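PDB 2BKM: truncated hemoglobin from geobacillus stearothermophilus from Geobacillus stearothermophilus, which binds molecular oxygen in a haem pocket and, as a bacterial truncated globin, probably serves in oxygen storage, transport or chemistry. Local coordinates for residues 7-12 with 103-108; 13-18 with 97-102; 17-22 with 90-95. All blocks are in the same frame, centred on the assembly; numbering follows the deposited sequence.

Contact 1. Residues 7-12 with 103-108; sequences YEAIGG and GPAREQ
A105 sets its methyl against A9 and I10, and that methyl carries nearly all of the contact. The tight part is on the I10 side. There I10 CG2 lies 3.7 Å from A105 CB. I10 CG2 also lies 3.8 Å from A105 O, on the backbone of helix 104-120. The I10 torsion explains this: CG1 sits between the backbone N and the carbonyl carbon (chi1 69°), and CG2 is left as the branch facing helix 104-120. Beside I10 CG2, A105 CB meets A9 CB at 3.9 Å. It is methyl against methyl, with no hydrogen bond across the contact.

The contact joins the first helix, 6-9, to the start of the last one, 104-120, which would be helices A and H of a globin. After helix 6-9 the chain turns through a Schellman motif at G11. G12 N bonds to Y7 O at 2.7 Å and G11 N to E8 O at 2.9 Å. The turn puts G12 CA over the centre of the Y7 ring, 3.6 Å above its plane. The pair G11-G12 is consistent with the Gly-Gly motif between helices A and B of truncated globins. G103 is the N-cap of the last helix, and E107 N bonds back to G103 O at 2.9 Å.

The loose side is that of E8, P104 and Q108, which are exposed and make no close contact with the other segment. R106 also leads away: its guanidinium bridges to D97 and bonds to L101 O.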
loop_
_atom_site.group_PDB
_atom_site.type_symbol
_atom_site.label_atom_id
_atom_site.label_comp_id
_atom_site.label_asym_id
_atom_site.label_seq_id
_atom_site.Cartn_x
_atom_site.Cartn_y
_atom_site.Cartn_z
ATOM N N TYR A 7 -6.115 -12.321 0.309
ATOM C CA TYR A 7 -7.261 -11.461 0.116
ATOM C C TYR A 7 -8.452 -11.942 0.952
ATOM O O TYR A 7 -9.015 -11.188 1.735
ATOM C CB TYR A 7 -7.620 -11.468 -1.370
ATOM C CG TYR A 7 -8.776 -10.601 -1.750
ATOM C CD1 TYR A 7 -9.940 -11.179 -2.281
ATOM C CD2 TYR A 7 -8.685 -9.209 -1.704
ATOM C CE1 TYR A 7 -10.993 -10.392 -2.688
ATOM C CE2 TYR A 7 -9.756 -8.414 -2.109
ATOM C CZ TYR A 7 -10.898 -9.018 -2.606
ATOM O OH TYR A 7 -11.945 -8.231 -3.051
ATOM N N GLU A 8 -8.821 -13.222 0.789
ATOM C CA GLU A 8 -9.909 -13.773 1.598
ATOM C C GLU A 8 -9.554 -13.770 3.078
ATOM O O GLU A 8 -10.389 -13.464 3.941
ATOM C CB GLU A 8 -10.165 -15.215 1.154
ATOM C CG GLU A 8 -10.732 -15.347 -0.239
ATOM C CD GLU A 8 -10.083 -16.475 -1.079
ATOM O OE1 GLU A 8 -9.728 -17.559 -0.536
ATOM O OE2 GLU A 8 -9.922 -16.265 -2.310
ATOM N N ALA A 9 -8.322 -14.160 3.393
ATOM C CA ALA A 9 -7.891 -14.292 4.773
ATOM C C ALA A 9 -8.093 -13.021 5.545
ATOM O O ALA A 9 -8.373 -13.067 6.739
ATOM C CB ALA A 9 -6.412 -14.745 4.823
ATOM N N ILE A 10 -7.899 -11.867 4.907
ATOM C CA ILE A 10 -8.015 -10.630 5.637
ATOM C C ILE A 10 -9.404 -10.032 5.585
ATOM O O ILE A 10 -9.661 -9.007 6.209
ATOM C CB ILE A 10 -6.991 -9.545 5.186
ATOM C CG1 ILE A 10 -7.327 -9.061 3.770
ATOM C CG2 ILE A 10 -5.570 -10.057 5.298
ATOM C CD1 ILE A 10 -6.559 -7.756 3.398
ATOM N N GLY A 11 -10.293 -10.677 4.838
ATOM C CA GLY A 11 -11.678 -10.205 4.737
ATOM C C GLY A 11 -12.069 -9.569 3.415
ATOM O O GLY A 11 -13.149 -8.947 3.300
ATOM N N GLY A 12 -11.217 -9.721 2.401
ATOM C CA GLY A 12 -11.552 -9.368 1.045
ATOM C C GLY A 12 -11.858 -7.905 0.812
ATOM O O GLY A 12 -11.256 -7.018 1.418
ATOM N N GLY A 103 -3.718 -9.535 13.482
ATOM C CA GLY A 103 -3.577 -10.977 13.428
ATOM C C GLY A 103 -2.653 -11.463 12.339
ATOM O O GLY A 103 -2.037 -10.674 11.647
ATOM N N PRO A 104 -2.532 -12.764 12.191
ATOM C CA PRO A 104 -1.472 -13.279 11.341
ATOM C C PRO A 104 -1.675 -12.986 9.876
ATOM O O PRO A 104 -0.673 -12.796 9.178
ATOM C CB PRO A 104 -1.445 -14.793 11.666
ATOM C CG PRO A 104 -2.791 -15.032 12.274
ATOM C CD PRO A 104 -3.208 -13.823 12.966
ATOM N N ALA A 105 -2.906 -12.967 9.388
ATOM C CA ALA A 105 -3.146 -12.584 8.002
ATOM C C ALA A 105 -2.771 -11.127 7.816
ATOM O O ALA A 105 -2.126 -10.812 6.827
ATOM C CB ALA A 105 -4.601 -12.790 7.675
ATOM N N ARG A 106 -3.123 -10.251 8.751
ATOM C CA ARG A 106 -2.615 -8.885 8.666
ATOM C C ARG A 106 -1.111 -8.868 8.573
ATOM O O ARG A 106 -0.555 -8.130 7.731
ATOM C CB ARG A 106 -3.026 -8.094 9.878
ATOM C CG ARG A 106 -2.485 -6.691 9.803
ATOM C CD ARG A 106 -2.193 -6.230 11.125
ATOM N NE ARG A 106 -1.237 -5.117 11.230
ATOM C CZ ARG A 106 -1.474 -4.054 11.994
ATOM N NH1 ARG A 106 -0.535 -3.121 12.074
ATOM N NH2 ARG A 106 -2.635 -3.872 12.635
ATOM N N GLU A 107 -0.423 -9.633 9.421
ATOM C CA GLU A 107 1.031 -9.485 9.418
ATOM C C GLU A 107 1.646 -10.059 8.177
ATOM O O GLU A 107 2.667 -9.551 7.682
ATOM C CB GLU A 107 1.665 -10.096 10.672
ATOM C CG GLU A 107 1.078 -9.591 11.938
ATOM C CD GLU A 107 1.325 -8.166 12.227
ATOM O OE1 GLU A 107 1.946 -7.392 11.422
ATOM O OE2 GLU A 107 0.876 -7.805 13.354
ATOM N N GLN A 108 1.057 -11.120 7.648
ATOM C CA GLN A 108 1.561 -11.704 6.406
ATOM C C GLN A 108 1.424 -10.667 5.288
ATOM O O GLN A 108 2.348 -10.457 4.472
ATOM C CB GLN A 108 0.742 -12.942 6.017
ATOM C CG GLN A 108 1.075 -14.181 6.786
ATOM C CD GLN A 108 0.010 -15.262 6.652
ATOM O OE1 GLN A 108 -0.063 -16.163 7.503
ATOM N NE2 GLN A 108 -0.819 -15.181 5.625
#

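Contact 2. Residues 13-18 with 97-102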
loop_
_atom_site.group_PDB
_atom_site.type_symbol
_atom_site.label_atom_id
_atom_site.label_comp_id
_atom_site.label_asym_id
_atom_site.label_seq_id
_atom_site.Cartn_x
_atom_site.Cartn_y
_atom_site.Cartn_z
ATOM N N GLU A 13 -12.832 -7.668 -0.076
ATOM C CA GLU A 13 -13.151 -6.350 -0.572
ATOM C C GLU A 13 -13.351 -5.330 0.542
ATOM O O GLU A 13 -12.849 -4.196 0.466
ATOM C CB GLU A 13 -14.384 -6.437 -1.479
ATOM C CG GLU A 13 -14.589 -5.229 -2.353
ATOM C CD GLU A 13 -15.139 -4.039 -1.612
ATOM O OE1 GLU A 13 -14.876 -2.881 -2.026
ATOM O OE2 GLU A 13 -15.856 -4.253 -0.607
ATOM N N GLU A 14 -14.113 -5.722 1.549
ATOM C CA GLU A 14 -14.532 -4.774 2.556
ATOM C C GLU A 14 -13.327 -4.315 3.356
ATOM O O GLU A 14 -13.204 -3.153 3.715
ATOM C CB GLU A 14 -15.568 -5.396 3.491
ATOM C CG GLU A 14 -16.871 -5.705 2.786
ATOM C CD GLU A 14 -18.065 -5.611 3.688
ATOM O OE1 GLU A 14 -19.006 -6.406 3.470
ATOM O OE2 GLU A 14 -18.078 -4.740 4.591
ATOM N N THR A 15 -12.432 -5.241 3.632
ATOM C CA THR A 15 -11.223 -4.858 4.362
ATOM C C THR A 15 -10.344 -3.953 3.495
ATOM O O THR A 15 -9.817 -2.941 3.956
ATOM C CB THR A 15 -10.446 -6.099 4.765
ATOM O OG1 THR A 15 -11.275 -6.854 5.642
ATOM C CG2 THR A 15 -9.186 -5.736 5.531
ATOM N N VAL A 16 -10.168 -4.325 2.239
ATOM C CA VAL A 16 -9.326 -3.502 1.385
ATOM C C VAL A 16 -9.871 -2.105 1.281
ATOM O O VAL A 16 -9.117 -1.149 1.355
ATOM C CB VAL A 16 -9.117 -4.132 -0.006
ATOM C CG1 VAL A 16 -8.340 -3.199 -0.953
ATOM C CG2 VAL A 16 -8.410 -5.477 0.136
ATOM N N ALA A 17 -11.192 -1.985 1.113
ATOM C CA ALA A 17 -11.790 -0.661 1.004
ATOM C C ALA A 17 -11.533 0.184 2.240
ATOM O O ALA A 17 -11.179 1.361 2.127
ATOM C CB ALA A 17 -13.292 -0.798 0.800
ATOM N N LYS A 18 -11.781 -0.398 3.411
ATOM C CA LYS A 18 -11.620 0.328 4.626
ATOM C C LYS A 18 -10.166 0.725 4.806
ATOM O O LYS A 18 -9.863 1.814 5.212
ATOM C CB LYS A 18 -12.022 -0.560 5.805
ATOM C CG LYS A 18 -13.494 -0.625 6.040
ATOM C CD LYS A 18 -13.739 -1.626 7.134
ATOM C CE LYS A 18 -15.084 -1.412 7.778
ATOM N NZ LYS A 18 -15.121 -2.227 9.010
ATOM N N ASP A 97 -4.201 -0.643 11.994
ATOM C CA ASP A 97 -4.657 -0.568 13.400
ATOM C C ASP A 97 -6.017 0.140 13.458
ATOM O O ASP A 97 -6.942 -0.316 14.188
ATOM C CB ASP A 97 -3.692 0.207 14.255
ATOM C CG ASP A 97 -2.370 -0.465 14.443
ATOM O OD1 ASP A 97 -2.220 -1.671 14.172
ATOM O OD2 ASP A 97 -1.429 0.247 14.879
ATOM N N GLU A 98 -6.171 1.206 12.690
ATOM C CA GLU A 98 -7.368 2.058 12.804
ATOM C C GLU A 98 -8.585 1.271 12.389
ATOM O O GLU A 98 -9.640 1.447 12.979
ATOM C CB GLU A 98 -7.210 3.261 11.904
ATOM C CG GLU A 98 -8.411 4.181 11.874
ATOM C CD GLU A 98 -8.129 5.450 11.081
ATOM O OE1 GLU A 98 -9.099 6.118 10.717
ATOM O OE2 GLU A 98 -6.941 5.769 10.833
ATOM N N ILE A 99 -8.469 0.420 11.377
ATOM C CA ILE A 99 -9.647 -0.301 10.881
ATOM C C ILE A 99 -9.854 -1.567 11.681
ATOM O O ILE A 99 -10.764 -2.360 11.389
ATOM C CB ILE A 99 -9.587 -0.602 9.384
ATOM C CG1 ILE A 99 -8.451 -1.618 9.045
ATOM C CG2 ILE A 99 -9.444 0.718 8.606
ATOM C CD1 ILE A 99 -8.681 -2.275 7.674
ATOM N N GLY A 100 -9.002 -1.748 12.691
ATOM C CA GLY A 100 -9.055 -2.927 13.548
ATOM C C GLY A 100 -8.650 -4.215 12.881
ATOM O O GLY A 100 -9.095 -5.286 13.300
ATOM N N LEU A 101 -7.743 -4.162 11.895
ATOM C CA LEU A 101 -7.239 -5.360 11.229
ATOM C C LEU A 101 -6.001 -5.850 11.940
ATOM O O LEU A 101 -4.918 -5.226 11.830
ATOM C CB LEU A 101 -6.872 -5.057 9.785
ATOM C CG LEU A 101 -6.217 -6.190 9.013
ATOM C CD1 LEU A 101 -7.127 -7.435 8.852
ATOM C CD2 LEU A 101 -5.726 -5.683 7.674
ATOM N N SER A 102 -6.110 -6.991 12.603
ATOM C CA SER A 102 -5.011 -7.480 13.450
ATOM C C SER A 102 -4.888 -8.965 13.212
ATOM O O SER A 102 -5.841 -9.582 12.802
ATOM C CB SER A 102 -5.323 -7.284 14.947
ATOM O OG SER A 102 -6.321 -8.226 15.317
HETATM O O HOH W 1 -13.232 -1.294 10.674
#
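I99 brings two branches to helix 12-29, one to T15 and one to K18. Its CD1 reaches T15, where the two side chains cross at about a right angle and I99 CD1 stands 4.1 Å from T15 CG2. I99 CD1 also lies 3.9 Å from T15 O. The other branch, I99 CG2, rests on the backbone of the next turn, 3.6 Å from K18 O. I99 CG2 is 4.0 Å from K18 CB as well.

T15 CG2 is anti to its own backbone N, and this brings the methyl to L101 too. The L101 side chain crosses it near a right angle, with L101 CD2 at 4.1 Å from T15 CG2. On the other branch of T15, OG1 is hydrogen-bonded to I10 O.

Segment 97-102 takes in the end of helix 82-98 and most of the link to helix 104-120, which corresponds to the GH corner of the globin fold. A Schellman motif ends the first of these helices, with G100 at positive phi and G100 N bonded to D97 O.

K18 runs extended along the outside of the apolar patch. Its ammonium donates to a water, 2.7 Å from K18 NZ. The same water donates to I99 O at 2.8 Å, closing a solvent-side bridge from the lysine to the corner's backbone.

Contact 3. Residues 17-22 with 90-95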
loop_
_atom_site.group_PDB
_atom_site.type_symbol
_atom_site.label_atom_id
_atom_site.label_comp_id
_atom_site.label_asym_id
_atom_site.label_seq_id
_atom_site.Cartn_x
_atom_site.Cartn_y
_atom_site.Cartn_z
ATOM N N ALA A 17 -11.192 -1.985 1.113
ATOM C CA ALA A 17 -11.790 -0.661 1.004
ATOM C C ALA A 17 -11.533 0.184 2.240
ATOM O O ALA A 17 -11.179 1.361 2.127
ATOM C CB ALA A 17 -13.292 -0.798 0.800
ATOM N N LYS A 18 -11.781 -0.398 3.411
ATOM C CA LYS A 18 -11.620 0.328 4.626
ATOM C C LYS A 18 -10.166 0.725 4.806
ATOM O O LYS A 18 -9.863 1.814 5.212
ATOM C CB LYS A 18 -12.022 -0.560 5.805
ATOM C CG LYS A 18 -13.494 -0.625 6.040
ATOM C CD LYS A 18 -13.739 -1.626 7.134
ATOM C CE LYS A 18 -15.084 -1.412 7.778
ATOM N NZ LYS A 18 -15.121 -2.227 9.010
ATOM N N LEU A 19 -9.290 -0.223 4.499
ATOM C CA LEU A 19 -7.860 -0.014 4.679
ATOM C C LEU A 19 -7.357 1.137 3.820
ATOM O O LEU A 19 -6.627 2.012 4.299
ATOM C CB LEU A 19 -7.096 -1.296 4.331
ATOM C CG LEU A 19 -5.581 -1.165 4.550
ATOM C CD1 LEU A 19 -5.264 -0.844 6.004
ATOM C CD2 LEU A 19 -4.954 -2.489 4.131
ATOM N N VAL A 20 -7.746 1.133 2.547
ATOM C CA VAL A 20 -7.304 2.179 1.640
ATOM C C VAL A 20 -7.796 3.542 2.077
ATOM O O VAL A 20 -7.044 4.475 2.071
ATOM C CB VAL A 20 -7.770 1.839 0.206
ATOM C CG1 VAL A 20 -7.696 3.056 -0.701
ATOM C CG2 VAL A 20 -6.950 0.693 -0.305
ATOM N N GLU A 21 -9.065 3.616 2.462
ATOM C CA GLU A 21 -9.615 4.873 2.956
ATOM C C GLU A 21 -8.786 5.386 4.142
ATOM O O GLU A 21 -8.375 6.541 4.173
ATOM C CB GLU A 21 -11.065 4.645 3.376
ATOM C CG GLU A 21 -11.751 5.937 3.792
ATOM C CD GLU A 21 -12.996 5.728 4.667
ATOM O OE1 GLU A 21 -13.364 4.567 5.008
ATOM O OE2 GLU A 21 -13.602 6.766 5.035
ATOM N N ALA A 22 -8.505 4.500 5.101
ATOM C CA ALA A 22 -7.763 4.928 6.259
ATOM C C ALA A 22 -6.327 5.312 5.910
ATOM O O ALA A 22 -5.774 6.281 6.427
ATOM C CB ALA A 22 -7.808 3.813 7.300
ATOM N N ALA A 90 4.611 3.148 7.948
ATOM C CA ALA A 90 4.038 3.576 9.230
ATOM C C ALA A 90 2.596 4.009 9.045
ATOM O O ALA A 90 1.727 3.746 9.909
ATOM C CB ALA A 90 4.866 4.715 9.798
ATOM N N CYS A 91 2.306 4.670 7.926
ATOM C CA CYS A 91 0.896 4.991 7.629
ATOM C C CYS A 91 0.091 3.756 7.457
ATOM O O CYS A 91 -1.050 3.715 7.892
ATOM C CB CYS A 91 0.763 5.857 6.391
ATOM S SG CYS A 91 1.403 7.561 6.661
ATOM N N MET A 92 0.669 2.740 6.808
ATOM C CA MET A 92 -0.047 1.501 6.606
ATOM C C MET A 92 -0.326 0.773 7.911
ATOM O O MET A 92 -1.453 0.322 8.137
ATOM C CB MET A 92 0.686 0.606 5.597
ATOM C CG MET A 92 -0.068 -0.628 5.317
ATOM S SD MET A 92 -1.717 -0.394 4.613
ATOM C CE MET A 92 -1.285 0.078 2.928
ATOM N N ARG A 93 0.663 0.704 8.792
ATOM C CA ARG A 93 0.410 0.061 10.072
ATOM C C ARG A 93 -0.662 0.849 10.809
ATOM O O ARG A 93 -1.533 0.231 11.442
ATOM C CB ARG A 93 1.651 0.072 10.933
ATOM C CG ARG A 93 2.739 -0.853 10.475
ATOM C CD ARG A 93 3.839 -1.040 11.512
ATOM N NE ARG A 93 4.329 0.253 12.023
ATOM C CZ ARG A 93 5.300 0.963 11.441
ATOM N NH1 ARG A 93 5.833 0.571 10.300
ATOM N NH2 ARG A 93 5.698 2.111 11.955
ATOM N N ALA A 94 -0.598 2.182 10.784
ATOM C CA ALA A 94 -1.580 2.979 11.512
ATOM C C ALA A 94 -2.979 2.752 10.926
ATOM O O ALA A 94 -3.951 2.699 11.662
ATOM C CB ALA A 94 -1.207 4.476 11.440
ATOM N N ALA A 95 -3.073 2.624 9.606
ATOM C CA ALA A 95 -4.362 2.398 8.963
ATOM C C ALA A 95 -4.886 1.012 9.313
ATOM O O ALA A 95 -6.087 0.863 9.543
ATOM C CB ALA A 95 -4.225 2.563 7.455
#
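Helices 12-29 and 82-98, the B and G helices of the two-over-two globin sandwich, meet through L19 and A22 on one and M92 and A95 on the other. All four residues are buried, and no hydrogen bond crosses between the segments. The axes of the two short segments approach to 9.2 Å and run at 128° to each other. At A22 and A95 the backbones come close, with A22 CB and A95 CB 3.8 Å apart and A95 CB also against A22 C.

One turn earlier, L19 reaches across to the second helix. Its CG is anti to the backbone N (chi1 -178°), which swings the isobutyl group over to that helix. L19 CD1 packs on A95 CB at 3.8 Å. M92 crosses the leucine at about a right angle. Its chain is bent at chi2 and chi3, and this brings the sulfur to the fork of the leucine, with M92 SD 3.8 Å from L19 CD1 and 3.9 Å from L19 CD2.

This is part of the interior beside the cofactor: the M92 side chain is about 7 Å from the haem. Cutting L19 back to an alanine would probably open a gap beside A95 and let the M92 thioether turn more freely. In this fold helices G and H form one of two antiparallel pairs, and F109 and L113 of helix 104-120 reach L19 and M92 respectively.

Overall arrangement
Contacts 2 and 3 hold the same pair, helix 12-29 and helix 82-98 with its exit turn, and share A17 and K18. Their centres are 7 Å apart, and I99 joins them by packing on L19 and A22. Contact 3 is core, wholly apolar and near the haem. Contact 2 is at the surface, and there a water bridge borders the hydrophobic patch. Contact 1 is partly buried and joins the neighbours of these two helices in the chain: 6-9, just before the one, and 104-120, just after the other. It is apolar between its two segments, but polar bonds tie it to contact 2: R106 with D97, and I10 O with T15 OG1.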